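Local coordinates for methyltransferase-like protein 5 (Pyrococcus horikoshii, PDB 1WY7), which binds S-adenosyl-L-homocysteine in a methyltransferase fold and is probably an S-adenosylmethionine-dependent methyltransferase acting on RNA, at residues H148-E153 with R192-I197. Sequence-based numbering, arbitrary orientation.
Sequences HLAKPE and RITVDI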
loop_
_atom_site.group_PDB
_atom_site.type_symbol
_atom_site.label_atom_id
_atom_site.label_comp_id
_atom_site.label_asym_id
_atom_site.label_seq_id
_atom_site.Cartn_x
_atom_site.Cartn_y
_atom_site.Cartn_z
ATOM N N HIS A 148 7.447 -3.685 -3.487
ATOM C CA HIS A 148 8.869 -3.547 -3.189
ATOM C C HIS A 148 9.696 -3.496 -4.464
ATOM O O HIS A 148 9.228 -3.877 -5.538
ATOM C CB HIS A 148 9.337 -4.723 -2.337
ATOM C CG HIS A 148 8.635 -4.821 -1.021
ATOM N ND1 HIS A 148 8.990 -4.049 0.066
ATOM C CD2 HIS A 148 7.555 -5.540 -0.638
ATOM C CE1 HIS A 148 8.157 -4.291 1.062
ATOM N NE2 HIS A 148 7.275 -5.190 0.662
ATOM N N LEU A 149 10.929 -3.021 -4.323
ATOM C CA LEU A 149 11.871 -2.916 -5.431
ATOM C C LEU A 149 12.185 -4.283 -6.030
ATOM O O LEU A 149 12.569 -5.209 -5.310
ATOM C CB LEU A 149 13.170 -2.284 -4.937
ATOM C CG LEU A 149 13.422 -0.804 -5.189
ATOM C CD1 LEU A 149 12.163 -0.030 -5.019
ATOM C CD2 LEU A 149 14.499 -0.309 -4.240
ATOM N N ALA A 150 12.030 -4.399 -7.344
ATOM C CA ALA A 150 12.307 -5.644 -8.043
ATOM C C ALA A 150 13.811 -5.835 -8.208
ATOM O O ALA A 150 14.323 -5.821 -9.320
ATOM C CB ALA A 150 11.639 -5.626 -9.404
ATOM N N LYS A 151 14.517 -5.992 -7.095
ATOM C CA LYS A 151 15.962 -6.200 -7.121
ATOM C C LYS A 151 16.310 -7.529 -6.458
ATOM O O LYS A 151 15.652 -7.946 -5.510
ATOM C CB LYS A 151 16.674 -5.049 -6.408
ATOM C CG LYS A 151 17.274 -4.025 -7.356
ATOM C CD LYS A 151 17.117 -2.604 -6.844
ATOM C CE LYS A 151 17.647 -2.428 -5.421
ATOM N NZ LYS A 151 19.132 -2.512 -5.317
ATOM N N PRO A 152 17.355 -8.209 -6.953
ATOM C CA PRO A 152 17.789 -9.500 -6.408
ATOM C C PRO A 152 17.939 -9.515 -4.883
ATOM O O PRO A 152 17.416 -10.401 -4.213
ATOM C CB PRO A 152 19.124 -9.745 -7.111
ATOM C CG PRO A 152 18.988 -8.997 -8.391
ATOM C CD PRO A 152 18.304 -7.726 -7.968
ATOM N N GLU A 153 18.653 -8.536 -4.334
ATOM C CA GLU A 153 18.864 -8.472 -2.882
ATOM C C GLU A 153 17.539 -8.304 -2.142
ATOM O O GLU A 153 17.273 -8.976 -1.142
ATOM C CB GLU A 153 19.773 -7.296 -2.510
ATOM C CG GLU A 153 20.821 -6.929 -3.554
ATOM C CD GLU A 153 20.278 -6.018 -4.654
ATOM O OE1 GLU A 153 19.819 -4.900 -4.326
ATOM O OE2 GLU A 153 20.320 -6.414 -5.844
ATOM N N ARG A 192 11.578 6.036 -13.553
ATOM C CA ARG A 192 11.030 4.730 -13.913
ATOM C C ARG A 192 11.730 3.582 -13.198
ATOM O O ARG A 192 12.883 3.268 -13.498
ATOM C CB ARG A 192 11.127 4.505 -15.429
ATOM C CG ARG A 192 10.229 5.407 -16.273
ATOM C CD ARG A 192 10.831 6.797 -16.466
ATOM N NE ARG A 192 11.569 6.926 -17.723
ATOM C CZ ARG A 192 11.020 6.768 -18.926
ATOM N NH1 ARG A 192 9.731 6.475 -19.034
ATOM N NH2 ARG A 192 11.757 6.908 -20.022
ATOM N N ILE A 193 11.039 2.960 -12.248
ATOM C CA ILE A 193 11.606 1.829 -11.523
ATOM C C ILE A 193 10.745 0.593 -11.714
ATOM O O ILE A 193 9.580 0.678 -12.081
ATOM C CB ILE A 193 11.692 2.062 -9.991
ATOM C CG1 ILE A 193 10.350 2.566 -9.475
ATOM C CG2 ILE A 193 12.829 3.000 -9.655
ATOM C CD1 ILE A 193 10.200 2.462 -7.966
ATOM N N THR A 194 11.334 -0.561 -11.443
ATOM C CA THR A 194 10.622 -1.805 -11.568
ATOM C C THR A 194 10.336 -2.321 -10.172
ATOM O O THR A 194 11.248 -2.465 -9.361
ATOM C CB THR A 194 11.455 -2.813 -12.327
ATOM O OG1 THR A 194 11.831 -2.238 -13.583
ATOM C CG2 THR A 194 10.662 -4.092 -12.554
ATOM N N VAL A 195 9.065 -2.579 -9.888
ATOM C CA VAL A 195 8.674 -3.080 -8.579
ATOM C C VAL A 195 7.948 -4.422 -8.679
ATOM O O VAL A 195 7.450 -4.802 -9.743
ATOM C CB VAL A 195 7.718 -2.074 -7.834
ATOM C CG1 VAL A 195 8.435 -0.747 -7.558
ATOM C CG2 VAL A 195 6.465 -1.817 -8.669
ATOM N N ASP A 196 7.917 -5.135 -7.558
ATOM C CA ASP A 196 7.219 -6.403 -7.447
ATOM C C ASP A 196 6.035 -6.119 -6.536
ATOM O O ASP A 196 6.164 -5.401 -5.535
ATOM C CB ASP A 196 8.081 -7.476 -6.769
ATOM C CG ASP A 196 9.216 -7.958 -7.637
ATOM O OD1 ASP A 196 10.319 -8.142 -7.088
ATOM O OD2 ASP A 196 9.011 -8.158 -8.854
ATOM N N ILE A 197 4.885 -6.670 -6.891
ATOM C CA ILE A 197 3.694 -6.539 -6.074
ATOM C C ILE A 197 3.558 -7.935 -5.460
ATOM O O ILE A 197 3.397 -8.929 -6.178
ATOM C CB ILE A 197 2.462 -6.201 -6.935
ATOM C CG1 ILE A 197 2.695 -4.868 -7.649
ATOM C CG2 ILE A 197 1.216 -6.161 -6.063
ATOM C CD1 ILE A 197 1.559 -4.442 -8.544
HETATM O O HOH W 1 10.995 -7.341 -4.564
#
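The end of strand 143-149 pairs antiparallel with strand 191-202 here, the place where the parallel part of the seven-stranded methyltransferase sheet gives way to its antiparallel edge. His148 and Asp196 form the hydrogen-bonded pair: His148 N donates to Asp196 O (3.0 Å), and Asp196 N returns a nearly straight bond to His148 O (2.7 Å). One further bond, Ala150 N to Thr194 O (2.9 Å), approaches its acceptor at a C=O...N angle of 137°, with the donor tilted from the carbonyl plane, as the chain peels off the sheet through an inverse gamma turn centred on Ala150. Ala150 CB lies 3.6 Å from Thr194 CG2, and Asp196 OD1 comes within 3.3 Å of Ala150 CA. That carboxylate leans over the turn because CG stands anti to its own carbonyl carbon (chi1 -71°), and a water bridges OD1 to Leu149 O. Beyond the turn, Lys151 takes the N-cap position of helix 152-164. Asp196 OD1 also pairs with Arg155 of that helix, while OD2 accepts from Thr174; an alanine here would probably leave Arg155 and Thr174 without the carboxylate they share, and the bridging water with one anchor fewer. Between the two strands, Leu149 CD1 touches Ile193 CD1 loosely, both side chains resting on Phe122, while strand 167-179 hydrogen-bonds along the far edge of 191-202.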